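Local coordinates for putative membrane anchored protein (Corynebacterium diphtheriae, PDB 3LSO), which is of unknown function but is probably tethered to the membrane of the diphtheria bacterium, with its chain of beta-rich domains outside the cell, at residues B[49-54]-B[69-74]; B[92-97]-B[118-123]; B[26-31]-B[176-181]; B[102-107]-B[140-145]. All blocks are in the same frame, centred on the assembly; numbering follows the deposited sequence.

Interaction 1. Residues B[49-54]-B[69-74]; sequences FSAEFE and IKIKDI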
loop_
_atom_site.group_PDB
_atom_site.type_symbol
_atom_site.label_atom_id
_atom_site.label_comp_id
_atom_site.label_asym_id
_atom_site.label_seq_id
_atom_site.Cartn_x
_atom_site.Cartn_y
_atom_site.Cartn_z
ATOM N N PHE B 49 -28.331 -29.775 -13.153
ATOM C CA PHE B 49 -28.417 -28.839 -12.026
ATOM C C PHE B 49 -27.653 -27.565 -12.320
ATOM O O PHE B 49 -26.422 -27.558 -12.291
ATOM C CB PHE B 49 -27.836 -29.488 -10.777
ATOM C CG PHE B 49 -27.750 -28.572 -9.588
ATOM C CD1 PHE B 49 -28.870 -28.336 -8.787
ATOM C CD2 PHE B 49 -26.541 -27.974 -9.236
ATOM C CE1 PHE B 49 -28.796 -27.492 -7.656
ATOM C CE2 PHE B 49 -26.458 -27.130 -8.098
ATOM C CZ PHE B 49 -27.590 -26.889 -7.315
ATOM N N SER B 50 -28.385 -26.484 -12.570
ATOM C CA SER B 50 -27.778 -25.211 -12.974
ATOM C C SER B 50 -27.867 -24.118 -11.894
ATOM O O SER B 50 -28.952 -23.808 -11.399
ATOM C CB SER B 50 -28.386 -24.729 -14.296
ATOM O OG SER B 50 -29.796 -24.656 -14.219
ATOM N N ALA B 51 -26.717 -23.541 -11.540
ATOM C CA ALA B 51 -26.657 -22.475 -10.545
ATOM C C ALA B 51 -25.599 -21.415 -10.864
ATOM O O ALA B 51 -24.555 -21.708 -11.451
ATOM C CB ALA B 51 -26.423 -23.055 -9.171
ATOM N N GLU B 52 -25.891 -20.178 -10.470
ATOM C CA GLU B 52 -24.988 -19.048 -10.660
ATOM C C GLU B 52 -24.610 -18.450 -9.302
ATOM O O GLU B 52 -25.467 -17.990 -8.542
ATOM C CB GLU B 52 -25.634 -17.999 -11.570
ATOM C CG GLU B 52 -24.949 -16.644 -11.549
ATOM C CD GLU B 52 -25.416 -15.716 -12.659
ATOM O OE1 GLU B 52 -26.530 -15.919 -13.201
ATOM O OE2 GLU B 52 -24.655 -14.775 -12.989
ATOM N N PHE B 53 -23.318 -18.479 -9.006
ATOM C CA PHE B 53 -22.796 -17.954 -7.753
ATOM C C PHE B 53 -22.239 -16.538 -7.950
ATOM O O PHE B 53 -21.053 -16.363 -8.239
ATOM C CB PHE B 53 -21.701 -18.886 -7.229
ATOM C CG PHE B 53 -22.197 -19.973 -6.316
ATOM C CD1 PHE B 53 -22.929 -21.041 -6.807
ATOM C CD2 PHE B 53 -21.901 -19.944 -4.955
ATOM C CE1 PHE B 53 -23.365 -22.045 -5.947
ATOM C CE2 PHE B 53 -22.339 -20.951 -4.091
ATOM C CZ PHE B 53 -23.067 -21.992 -4.581
ATOM N N GLU B 54 -23.097 -15.534 -7.801
ATOM C CA GLU B 54 -22.684 -14.148 -7.985
ATOM C C GLU B 54 -21.947 -13.648 -6.742
ATOM O O GLU B 54 -22.552 -13.325 -5.722
ATOM C CB GLU B 54 -23.883 -13.262 -8.336
ATOM C CG GLU B 54 -24.649 -13.713 -9.592
ATOM C CD GLU B 54 -25.906 -12.882 -9.888
ATOM O OE1 GLU B 54 -26.209 -11.929 -9.134
ATOM O OE2 GLU B 54 -26.597 -13.184 -10.888
ATOM N N ILE B 69 -26.881 -16.817 -4.740
ATOM C CA ILE B 69 -27.071 -18.018 -5.537
ATOM C C ILE B 69 -28.416 -17.991 -6.257
ATOM O O ILE B 69 -29.474 -18.020 -5.627
ATOM C CB ILE B 69 -26.981 -19.288 -4.674
ATOM C CG1 ILE B 69 -25.629 -19.352 -3.944
ATOM C CG2 ILE B 69 -27.210 -20.519 -5.538
ATOM C CD1 ILE B 69 -25.617 -20.236 -2.702
ATOM N N LYS B 70 -28.358 -17.920 -7.580
ATOM C CA LYS B 70 -29.542 -18.052 -8.409
ATOM C C LYS B 70 -29.623 -19.497 -8.922
ATOM O O LYS B 70 -28.793 -19.939 -9.711
ATOM C CB LYS B 70 -29.518 -17.034 -9.561
ATOM C CG LYS B 70 -29.586 -15.574 -9.107
ATOM C CD LYS B 70 -29.823 -14.611 -10.272
ATOM C CE LYS B 70 -29.884 -13.159 -9.793
ATOM N NZ LYS B 70 -30.175 -12.210 -10.898
ATOM N N ILE B 71 -30.606 -20.244 -8.439
ATOM C CA ILE B 71 -30.803 -21.619 -8.890
ATOM C C ILE B 71 -31.946 -21.712 -9.901
ATOM O O ILE B 71 -33.110 -21.413 -9.593
ATOM C CB ILE B 71 -31.031 -22.593 -7.726
ATOM C CG1 ILE B 71 -29.787 -22.655 -6.841
ATOM C CG2 ILE B 71 -31.335 -23.985 -8.255
ATOM C CD1 ILE B 71 -29.971 -23.437 -5.546
ATOM N N LYS B 72 -31.585 -22.134 -11.108
ATOM C CA LYS B 72 -32.521 -22.267 -12.208
ATOM C C LYS B 72 -33.449 -23.464 -11.964
ATOM O O LYS B 72 -32.999 -24.553 -11.564
ATOM C CB LYS B 72 -31.745 -22.416 -13.519
ATOM C CG LYS B 72 -32.514 -22.064 -14.788
ATOM C CD LYS B 72 -32.379 -20.593 -15.177
ATOM C CE LYS B 72 -32.963 -20.387 -16.560
ATOM N NZ LYS B 72 -33.661 -19.093 -16.647
ATOM N N ASP B 73 -34.746 -23.244 -12.182
ATOM C CA ASP B 73 -35.761 -24.282 -12.029
ATOM C C ASP B 73 -35.272 -25.574 -12.653
ATOM O O ASP B 73 -34.588 -25.556 -13.678
ATOM C CB ASP B 73 -37.059 -23.891 -12.747
ATOM C CG ASP B 73 -37.596 -22.539 -12.319
ATOM O OD1 ASP B 73 -36.807 -21.574 -12.211
ATOM O OD2 ASP B 73 -38.828 -22.446 -12.118
ATOM N N ILE B 74 -35.620 -26.697 -12.041
ATOM C CA ILE B 74 -35.392 -27.981 -12.694
ATOM C C ILE B 74 -36.697 -28.760 -12.863
ATOM O O ILE B 74 -37.373 -29.086 -11.882
ATOM C CB ILE B 74 -34.248 -28.789 -12.044
ATOM C CG1 ILE B 74 -34.523 -29.086 -10.571
ATOM C CG2 ILE B 74 -32.932 -28.017 -12.182
ATOM C CD1 ILE B 74 -33.454 -29.998 -9.916
#
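Ala51, Glu52 and Phe53 pair with Ile71, Lys70 and Ile69 in an antiparallel ladder between strands 41-54 and 64-77 of the N-terminal domain, the ladder's Ala51, Phe53, Ile69 and Ile71 side turned to the core. Glu52 and Lys70 form the hydrogen-bonded pair: Glu52 N donates to Lys70 O at 3.0 Å, and Lys70 N returns a bond to Glu52 O. Further along, Lys72 N donates to Ser50 O. Inward, the side chains of Ile69 and Phe53 run alongside each other. Ile69 CG1 sits over one face of the Phe53 ring, 3.7 Å from its centroid and 14° off the normal, in a CH-pi contact. Ala51 offers just a methyl, and Ile71 CG1 settles 4.1 Å from Ala51 CB. Apolar residues on this face, alternating with Glu52 and Lys70 on the other, suit one layer of a beta sandwich, consistent with the immunoglobulin-like E-set clan; Ile71 meets Ile94 and Phe53 meets Ile96 of strand 87-97. On the polar side Lys70 leaves with CG beside its own backbone N (chi1 -65°) and stays extended, crossing Glu54 at a slant: Lys70 NZ makes a long salt bridge of 3.7 Å to Glu54 OE2.

Interaction 2. Residues B[92-97]-B[118-123]; sequences SSIRIN and LSINDH
An antiparallel beta ladder joins Ser92 to Ile96 with Asp122 to Leu118, setting strand 87-97 against strand 117-129 in the N-terminal domain. Two hydrogen-bonded pairs form its middle. Ile94 N donates to Ile120 O at 2.9 Å and Ile120 N to Ile94 O, while Ile96 and Leu118 exchange bonds in the same way, so each of these residues has both backbone polar groups engaged across the pair. Their side chains share the buried side: Ile94 and Ile120 meet at their branch points, CB to CB 3.9 Å, and the CD1 of Ile94 slants across to CG2 of Ile120. The beta-branched isoleucines favour extended backbone, and with Leu118 they fill the core, where Ile120 touches Ile69.

The opposite face includes hydroxyls, an amide and Arg95, whose NH1 bonds Thr159 O. Asn121, with chi1 -57° setting CG opposite its carbonyl carbon, brings OD1 back over the ladder to accept from two donors: Ser93 OG, nearly in line with the C=O bond, and Ser119 OG from 2.8 Å at a much more bent approach. Two donors on one oxygen probably help hold the amide's rotation. At the strand end Asp122 closes the ladder twice, its N donating to Ser92 O and its OD1 accepting from Ser92 N at 3.1 Å, on the anti side of the carboxylate. His123 ND1 then donates to Asn121 O, close to the plane of its ring. A ladder with an aliphatic inner side and a polar outer one is typical of a layer in an immunoglobulin-like beta sandwich.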
loop_
_atom_site.group_PDB
_atom_site.type_symbol
_atom_site.label_atom_id
_atom_site.label_comp_id
_atom_site.label_asym_id
_atom_site.label_seq_id
_atom_site.Cartn_x
_atom_site.Cartn_y
_atom_site.Cartn_z
ATOM N N SER B 92 -34.661 -30.654 2.457
ATOM C CA SER B 92 -33.784 -30.624 1.288
ATOM C C SER B 92 -32.426 -30.018 1.619
ATOM O O SER B 92 -32.295 -29.246 2.571
ATOM C CB SER B 92 -34.431 -29.921 0.096
ATOM O OG SER B 92 -34.728 -28.587 0.379
ATOM N N SER B 93 -31.416 -30.383 0.836
ATOM C CA SER B 93 -30.038 -30.080 1.163
ATOM C C SER B 93 -29.226 -29.889 -0.097
ATOM O O SER B 93 -29.070 -30.829 -0.871
ATOM C CB SER B 93 -29.434 -31.236 1.968
ATOM O OG SER B 93 -29.072 -30.841 3.280
ATOM N N ILE B 94 -28.706 -28.682 -0.309
ATOM C CA ILE B 94 -27.745 -28.434 -1.384
ATOM C C ILE B 94 -26.373 -28.407 -0.750
ATOM O O ILE B 94 -26.161 -27.696 0.232
ATOM C CB ILE B 94 -27.988 -27.105 -2.053
ATOM C CG1 ILE B 94 -29.416 -27.052 -2.569
ATOM C CG2 ILE B 94 -27.001 -26.893 -3.205
ATOM C CD1 ILE B 94 -29.974 -25.651 -2.635
ATOM N N ARG B 95 -25.440 -29.179 -1.294
ATOM C CA ARG B 95 -24.164 -29.349 -0.645
ATOM C C ARG B 95 -23.041 -28.892 -1.542
ATOM O O ARG B 95 -22.861 -29.395 -2.663
ATOM C CB ARG B 95 -24.001 -30.793 -0.220
ATOM C CG ARG B 95 -25.184 -31.245 0.596
ATOM C CD ARG B 95 -25.111 -32.679 0.959
ATOM N NE ARG B 95 -24.083 -32.930 1.958
ATOM C CZ ARG B 95 -22.969 -33.606 1.712
ATOM N NH1 ARG B 95 -22.734 -34.090 0.486
ATOM N NH2 ARG B 95 -22.094 -33.792 2.692
ATOM N N ILE B 96 -22.308 -27.898 -1.060
ATOM C CA ILE B 96 -21.238 -27.306 -1.830
ATOM C C ILE B 96 -19.994 -27.539 -1.014
ATOM O O ILE B 96 -20.027 -27.425 0.210
ATOM C CB ILE B 96 -21.455 -25.780 -2.028
ATOM C CG1 ILE B 96 -22.815 -25.470 -2.665
ATOM C CG2 ILE B 96 -20.320 -25.143 -2.827
ATOM C CD1 ILE B 96 -23.113 -26.207 -3.934
ATOM N N ASN B 97 -18.911 -27.909 -1.688
ATOM C CA ASN B 97 -17.598 -27.957 -1.068
ATOM C C ASN B 97 -17.052 -26.541 -1.027
ATOM O O ASN B 97 -16.875 -25.912 -2.071
ATOM C CB ASN B 97 -16.658 -28.871 -1.864
ATOM C CG ASN B 97 -15.367 -29.199 -1.119
ATOM O OD1 ASN B 97 -14.931 -28.482 -0.221
ATOM N ND2 ASN B 97 -14.745 -30.298 -1.508
ATOM N N LEU B 118 -20.684 -26.791 2.958
ATOM C CA LEU B 118 -21.747 -25.842 3.178
ATOM C C LEU B 118 -23.046 -26.490 2.771
ATOM O O LEU B 118 -23.225 -26.855 1.609
ATOM C CB LEU B 118 -21.549 -24.570 2.350
ATOM C CG LEU B 118 -22.720 -23.570 2.469
ATOM C CD1 LEU B 118 -22.841 -23.026 3.898
ATOM C CD2 LEU B 118 -22.596 -22.433 1.482
ATOM N N SER B 119 -23.953 -26.626 3.726
ATOM C CA SER B 119 -25.232 -27.222 3.436
ATOM C C SER B 119 -26.313 -26.153 3.437
ATOM O O SER B 119 -26.444 -25.392 4.393
ATOM C CB SER B 119 -25.533 -28.320 4.443
ATOM O OG SER B 119 -26.593 -29.138 3.972
ATOM N N ILE B 120 -27.052 -26.081 2.340
ATOM C CA ILE B 120 -28.168 -25.163 2.206
ATOM C C ILE B 120 -29.458 -25.963 2.365
ATOM O O ILE B 120 -29.899 -26.679 1.452
ATOM C CB ILE B 120 -28.143 -24.443 0.847
ATOM C CG1 ILE B 120 -26.781 -23.783 0.624
ATOM C CG2 ILE B 120 -29.274 -23.416 0.757
ATOM C CD1 ILE B 120 -26.574 -23.246 -0.773
ATOM N N ASN B 121 -30.060 -25.837 3.541
ATOM C CA ASN B 121 -31.152 -26.695 3.916
ATOM C C ASN B 121 -32.511 -26.062 3.743
ATOM O O ASN B 121 -32.665 -24.858 3.922
ATOM C CB ASN B 121 -30.942 -27.185 5.335
ATOM C CG ASN B 121 -29.634 -27.900 5.490
ATOM O OD1 ASN B 121 -29.287 -28.744 4.677
ATOM N ND2 ASN B 121 -28.883 -27.555 6.518
ATOM N N ASP B 122 -33.477 -26.899 3.354
ATOM C CA ASP B 122 -34.918 -26.590 3.386
ATOM C C ASP B 122 -35.267 -25.283 2.657
ATOM O O ASP B 122 -36.144 -24.538 3.073
ATOM C CB ASP B 122 -35.454 -26.627 4.843
ATOM C CG ASP B 122 -35.116 -27.964 5.592
ATOM O OD1 ASP B 122 -34.595 -28.944 4.987
ATOM O OD2 ASP B 122 -35.382 -28.038 6.812
ATOM N N HIS B 123 -34.556 -25.034 1.562
ATOM C CA HIS B 123 -34.698 -23.838 0.741
ATOM C C HIS B 123 -35.422 -24.155 -0.560
ATOM O O HIS B 123 -35.871 -23.248 -1.255
ATOM C CB HIS B 123 -33.309 -23.289 0.392
ATOM C CG HIS B 123 -32.907 -22.086 1.189
ATOM N ND1 HIS B 123 -32.730 -22.118 2.557
ATOM C CD2 HIS B 123 -32.630 -20.817 0.805
ATOM C CE1 HIS B 123 -32.377 -20.919 2.983
ATOM N NE2 HIS B 123 -32.306 -20.112 1.940
#

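Interaction 3. Residues B[26-31]-B[176-181]; sequences VTSDVD and CTTNAD
Thr178 holds its OG1 on the far side of CB from its backbone N (chi1 -163°), which swings the hydroxyl across to the carbonyl of Asp29, while at chi1 -75° Val30 CG1 comes to lie by the same threonine. Thr178 OG1 is placed to donate a hydrogen bond to Asp29 O, though the modelled separation is so short that its length is doubtful. Thr178 CB also lies 4.0 Å from Val30 CG1, the two side chains meeting at a slant, so the beta-branched threonine turns a polar atom to the backbone and a carbon to the valine.

Next to it the main chains pair directly. Asp31 N donates to Thr177 O at 2.7 Å, and Thr177 N donates to Asp31 O at 3.1 Å. This antiparallel hydrogen-bonded pair belongs to the meeting of strands 25-36 and 170-177, far apart in sequence, within a domain that is consistent with the immunoglobulin-like E-set clan. A disulfide from Cys176 to Cys32 clamps the same pair of strands covalently, with Cys176 CB lying 4.4 Å from Val30 CB beside it.

Beyond Thr177 the segments diverge. Asn179 N stands 4.5 Å from Asp29 O, too far to continue the ladder, and the hydroxyl of Thr178 probably serves that carbonyl in its stead. Farther out, small residues keep the segments in touch, Ser28 CB lying 3.8 Å from Ala180 CB. Val30 and Thr178 both also rest on Ile160 of strand 150-167, whereas Asp29 OD1 makes a weak hydrogen bond to Asn48.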
loop_
_atom_site.group_PDB
_atom_site.type_symbol
_atom_site.label_atom_id
_atom_site.label_comp_id
_atom_site.label_asym_id
_atom_site.label_seq_id
_atom_site.Cartn_x
_atom_site.Cartn_y
_atom_site.Cartn_z
ATOM N N VAL B 26 -22.779 -22.035 -13.592
ATOM C CA VAL B 26 -22.183 -23.383 -13.740
ATOM C C VAL B 26 -23.129 -24.609 -13.610
ATOM O O VAL B 26 -23.505 -25.005 -12.502
ATOM C CB VAL B 26 -20.902 -23.553 -12.854
ATOM C CG1 VAL B 26 -20.017 -24.676 -13.415
ATOM C CG2 VAL B 26 -20.098 -22.248 -12.789
ATOM N N THR B 27 -23.473 -25.210 -14.754
ATOM C CA THR B 27 -24.356 -26.396 -14.828
ATOM C C THR B 27 -23.568 -27.714 -14.857
ATOM O O THR B 27 -22.368 -27.728 -15.135
ATOM C CB THR B 27 -25.221 -26.396 -16.107
ATOM O OG1 THR B 27 -24.375 -26.667 -17.226
ATOM C CG2 THR B 27 -25.924 -25.064 -16.329
ATOM N N SER B 28 -24.265 -28.823 -14.608
ATOM C CA SER B 28 -23.621 -30.135 -14.454
ATOM C C SER B 28 -24.608 -31.280 -14.262
ATOM O O SER B 28 -25.589 -31.152 -13.542
ATOM C CB SER B 28 -22.653 -30.117 -13.268
ATOM O OG SER B 28 -23.291 -29.639 -12.093
ATOM N N ASP B 29 -24.299 -32.409 -14.893
ATOM C CA ASP B 29 -25.126 -33.608 -14.866
ATOM C C ASP B 29 -25.247 -34.201 -13.478
ATOM O O ASP B 29 -24.251 -34.371 -12.786
ATOM C CB ASP B 29 -24.540 -34.652 -15.813
ATOM C CG ASP B 29 -24.580 -34.209 -17.257
ATOM O OD1 ASP B 29 -25.339 -33.262 -17.560
ATOM O OD2 ASP B 29 -23.866 -34.808 -18.096
ATOM N N VAL B 30 -26.479 -34.507 -13.084
ATOM C CA VAL B 30 -26.755 -35.195 -11.818
ATOM C C VAL B 30 -27.401 -36.531 -12.077
ATOM O O VAL B 30 -28.035 -36.733 -13.113
ATOM C CB VAL B 30 -27.665 -34.374 -10.849
ATOM C CG1 VAL B 30 -26.896 -33.262 -10.229
ATOM C CG2 VAL B 30 -28.865 -33.808 -11.560
ATOM N N ASP B 31 -27.222 -37.445 -11.133
ATOM C CA ASP B 31 -27.849 -38.758 -11.191
ATOM C C ASP B 31 -28.629 -38.964 -9.895
ATOM O O ASP B 31 -28.049 -39.250 -8.844
ATOM C CB ASP B 31 -26.789 -39.844 -11.380
ATOM C CG ASP B 31 -27.365 -41.159 -11.895
ATOM O OD1 ASP B 31 -28.528 -41.513 -11.569
ATOM O OD2 ASP B 31 -26.629 -41.853 -12.636
ATOM N N CYS B 176 -29.110 -37.175 -5.076
ATOM C CA CYS B 176 -28.530 -36.805 -6.348
ATOM C C CYS B 176 -27.023 -36.675 -6.251
ATOM O O CYS B 176 -26.521 -35.941 -5.398
ATOM C CB CYS B 176 -29.114 -35.484 -6.828
ATOM S SG CYS B 176 -30.887 -35.509 -7.020
ATOM N N THR B 177 -26.315 -37.374 -7.135
ATOM C CA THR B 177 -24.863 -37.310 -7.192
ATOM C C THR B 177 -24.416 -36.732 -8.517
ATOM O O THR B 177 -25.036 -36.970 -9.557
ATOM C CB THR B 177 -24.208 -38.710 -7.079
ATOM O OG1 THR B 177 -24.343 -39.406 -8.329
ATOM C CG2 THR B 177 -24.808 -39.539 -5.935
ATOM N N THR B 178 -23.304 -36.009 -8.477
ATOM C CA THR B 178 -22.654 -35.503 -9.679
ATOM C C THR B 178 -21.151 -35.770 -9.602
ATOM O O THR B 178 -20.621 -35.994 -8.510
ATOM C CB THR B 178 -22.951 -34.000 -9.880
ATOM O OG1 THR B 178 -22.642 -33.621 -11.225
ATOM C CG2 THR B 178 -22.160 -33.139 -8.907
ATOM N N ASN B 179 -20.485 -35.762 -10.762
ATOM C CA ASN B 179 -19.023 -35.933 -10.864
ATOM C C ASN B 179 -18.284 -34.659 -11.262
ATOM O O ASN B 179 -17.140 -34.720 -11.708
ATOM C CB ASN B 179 -18.667 -37.013 -11.896
ATOM C CG ASN B 179 -19.210 -38.381 -11.541
ATOM O OD1 ASN B 179 -19.490 -38.688 -10.375
ATOM N ND2 ASN B 179 -19.366 -39.217 -12.553
ATOM N N ALA B 180 -18.926 -33.508 -11.126
ATOM C CA ALA B 180 -18.311 -32.268 -11.571
ATOM C C ALA B 180 -17.201 -31.756 -10.638
ATOM O O ALA B 180 -17.319 -31.826 -9.406
ATOM C CB ALA B 180 -19.362 -31.205 -11.794
ATOM N N ASP B 181 -16.132 -31.253 -11.252
ATOM C CA ASP B 181 -14.967 -30.699 -10.563
ATOM C C ASP B 181 -14.924 -29.226 -10.850
ATOM O O ASP B 181 -14.201 -28.482 -10.185
ATOM C CB ASP B 181 -13.659 -31.282 -11.126
ATOM C CG ASP B 181 -13.649 -32.803 -11.159
ATOM O OD1 ASP B 181 -14.112 -33.426 -10.169
ATOM O OD2 ASP B 181 -13.172 -33.375 -12.170
#

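Interaction 4. Residues B[102-107]-B[140-145]; sequences VKLDGN and ITVRLQ
Gln145 leaves its strand on the same face as Lys103, and the two side chains run alongside each other in one direction. From CB a chi1 of 51° tucks CG over the main chain, placing Gln145 CG 4.1 Å from Lys103 CG; the chain then extends, and CD comes beside Lys103 CE. At the tip the amide divides its neighbours. NE2 lies against Lys103 CE and near NZ, while OE1 stands 3.6 Å from Asp105 OD1, the amide and carboxylate planes 60° apart; neither polar pair is a bond, the first being donor to donor and the second acceptor to acceptor. The carbon stems of lysine and glutamine thus pack together, and Lys103 is exposed.

Asp105 lies alongside Arg143, its OD2 forming a salt bridge with Arg143 NE at 3.5 Å, the two flat groups being only 23° from parallel. Arg143 NH1 has a second anionic partner in Asp66, so the guanidinium links two acids. On the buried side Val102 CG2 packs 3.8 Å from Leu144 CB, and Leu104 CD2 meets Leu144 CD2. Beneath the side chains Lys103 and Gln145 exchange backbone bonds, Lys103 N to Gln145 O at 3.1 Å and Gln145 N to Lys103 O, and Asp105 N adds a bond to Arg143 O. The result is a short antiparallel strand, 102-104, laid along the longer strand 132-146, an arrangement that fits an immunoglobulin-like beta sandwich.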
loop_
_atom_site.group_PDB
_atom_site.type_symbol
_atom_site.label_atom_id
_atom_site.label_comp_id
_atom_site.label_asym_id
_atom_site.label_seq_id
_atom_site.Cartn_x
_atom_site.Cartn_y
_atom_site.Cartn_z
ATOM N N VAL B 102 -13.283 -20.840 5.562
ATOM C CA VAL B 102 -14.461 -19.982 5.592
ATOM C C VAL B 102 -15.433 -20.375 6.720
ATOM O O VAL B 102 -15.530 -21.548 7.096
ATOM C CB VAL B 102 -15.177 -20.026 4.222
ATOM C CG1 VAL B 102 -16.131 -21.179 4.182
ATOM C CG2 VAL B 102 -15.915 -18.744 3.935
ATOM N N LYS B 103 -16.129 -19.376 7.261
ATOM C CA LYS B 103 -17.186 -19.593 8.244
ATOM C C LYS B 103 -18.395 -18.670 7.957
ATOM O O LYS B 103 -18.267 -17.655 7.259
ATOM C CB LYS B 103 -16.646 -19.424 9.676
ATOM C CG LYS B 103 -16.493 -17.990 10.143
ATOM C CD LYS B 103 -15.752 -17.904 11.469
ATOM C CE LYS B 103 -16.094 -16.610 12.225
ATOM N NZ LYS B 103 -14.939 -16.103 13.025
ATOM N N LEU B 104 -19.565 -19.041 8.478
ATOM C CA LEU B 104 -20.787 -18.235 8.348
ATOM C C LEU B 104 -20.731 -16.989 9.217
ATOM O O LEU B 104 -20.256 -17.038 10.352
ATOM C CB LEU B 104 -22.010 -19.065 8.743
ATOM C CG LEU B 104 -22.173 -20.384 7.987
ATOM C CD1 LEU B 104 -22.978 -21.425 8.766
ATOM C CD2 LEU B 104 -22.812 -20.121 6.656
ATOM N N ASP B 105 -21.233 -15.882 8.686
ATOM C CA ASP B 105 -21.331 -14.653 9.452
ATOM C C ASP B 105 -22.765 -14.451 9.970
ATOM O O ASP B 105 -23.633 -13.995 9.226
ATOM C CB ASP B 105 -20.876 -13.457 8.607
ATOM C CG ASP B 105 -20.445 -12.265 9.459
ATOM O OD1 ASP B 105 -20.373 -12.394 10.709
ATOM O OD2 ASP B 105 -20.170 -11.189 8.878
ATOM N N GLY B 106 -23.011 -14.800 11.235
ATOM C CA GLY B 106 -24.345 -14.668 11.841
ATOM C C GLY B 106 -25.199 -15.930 11.743
ATOM O O GLY B 106 -24.924 -16.822 10.922
ATOM N N ASN B 107 -26.235 -16.019 12.574
ATOM C CA ASN B 107 -27.100 -17.199 12.548
ATOM C C ASN B 107 -28.173 -17.122 11.462
ATOM O O ASN B 107 -29.208 -16.469 11.614
ATOM C CB ASN B 107 -27.701 -17.526 13.927
ATOM C CG ASN B 107 -26.772 -18.387 14.791
ATOM O OD1 ASN B 107 -26.117 -19.315 14.296
ATOM N ND2 ASN B 107 -26.723 -18.083 16.095
ATOM N N ILE B 140 -30.857 -17.477 -3.081
ATOM C CA ILE B 140 -30.376 -17.591 -1.703
ATOM C C ILE B 140 -29.118 -16.761 -1.430
ATOM O O ILE B 140 -28.103 -16.865 -2.133
ATOM C CB ILE B 140 -30.172 -19.074 -1.307
ATOM N N THR B 141 -29.209 -15.927 -0.403
ATOM C CA THR B 141 -28.089 -15.092 0.005
ATOM C C THR B 141 -27.362 -15.736 1.164
ATOM O O THR B 141 -27.932 -15.889 2.239
ATOM C CB THR B 141 -28.551 -13.695 0.471
ATOM O OG1 THR B 141 -29.655 -13.253 -0.334
ATOM C CG2 THR B 141 -27.400 -12.700 0.374
ATOM N N VAL B 142 -26.105 -16.105 0.944
ATOM C CA VAL B 142 -25.266 -16.621 2.021
ATOM C C VAL B 142 -24.241 -15.581 2.447
ATOM O O VAL B 142 -23.510 -15.044 1.616
ATOM C CB VAL B 142 -24.500 -17.901 1.613
ATOM C CG1 VAL B 142 -23.718 -18.433 2.789
ATOM C CG2 VAL B 142 -25.444 -18.974 1.077
ATOM N N ARG B 143 -24.167 -15.300 3.739
ATOM C CA ARG B 143 -23.112 -14.430 4.240
ATOM C C ARG B 143 -21.956 -15.235 4.836
ATOM O O ARG B 143 -22.142 -16.091 5.695
ATOM C CB ARG B 143 -23.663 -13.431 5.247
ATOM C CG ARG B 143 -22.704 -12.304 5.568
ATOM C CD ARG B 143 -23.420 -11.156 6.227
ATOM N NE ARG B 143 -22.497 -10.052 6.476
ATOM C CZ ARG B 143 -22.124 -9.147 5.568
ATOM N NH1 ARG B 143 -22.595 -9.205 4.320
ATOM N NH2 ARG B 143 -21.270 -8.184 5.907
ATOM N N LEU B 144 -20.757 -14.949 4.361
ATOM C CA LEU B 144 -19.571 -15.642 4.822
ATOM C C LEU B 144 -18.467 -14.637 5.120
ATOM O O LEU B 144 -18.488 -13.505 4.624
ATOM C CB LEU B 144 -19.092 -16.606 3.740
ATOM C CG LEU B 144 -20.077 -17.601 3.096
ATOM C CD1 LEU B 144 -19.594 -18.038 1.725
ATOM C CD2 LEU B 144 -20.304 -18.807 3.982
ATOM N N GLN B 145 -17.509 -15.052 5.942
ATOM C CA GLN B 145 -16.217 -14.381 5.990
ATOM C C GLN B 145 -15.085 -15.401 5.866
ATOM O O GLN B 145 -15.216 -16.549 6.305
ATOM C CB GLN B 145 -16.073 -13.510 7.243
ATOM C CG GLN B 145 -16.390 -14.207 8.554
ATOM C CD GLN B 145 -16.154 -13.304 9.760
ATOM O OE1 GLN B 145 -16.859 -12.308 9.950
ATOM N NE2 GLN B 145 -15.163 -13.656 10.585
#

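How the interactions relate
From the N terminus, segment 26-31 opens interaction 3, which closes at 176-181 and spans about 150 residues; the other three contacts lie within that span. Interaction 1 comes first, closing a short loop between 49-54 and 69-74 before interaction 2 opens at 92-97. Interactions 2 and 4 then cross: 102-107 departs before 118-123 returns, and 140-145 follows. Backbone bonds connect 49-54 to 26-31 and 69-74 to 140-145, so interaction 1 sits between interactions 3 and 4. Its apolar side packs on that of interaction 2, joining what are probably the two layers of a sandwich. Interactions 3 and 4 do not touch, their nearest atoms being about 14 Å apart.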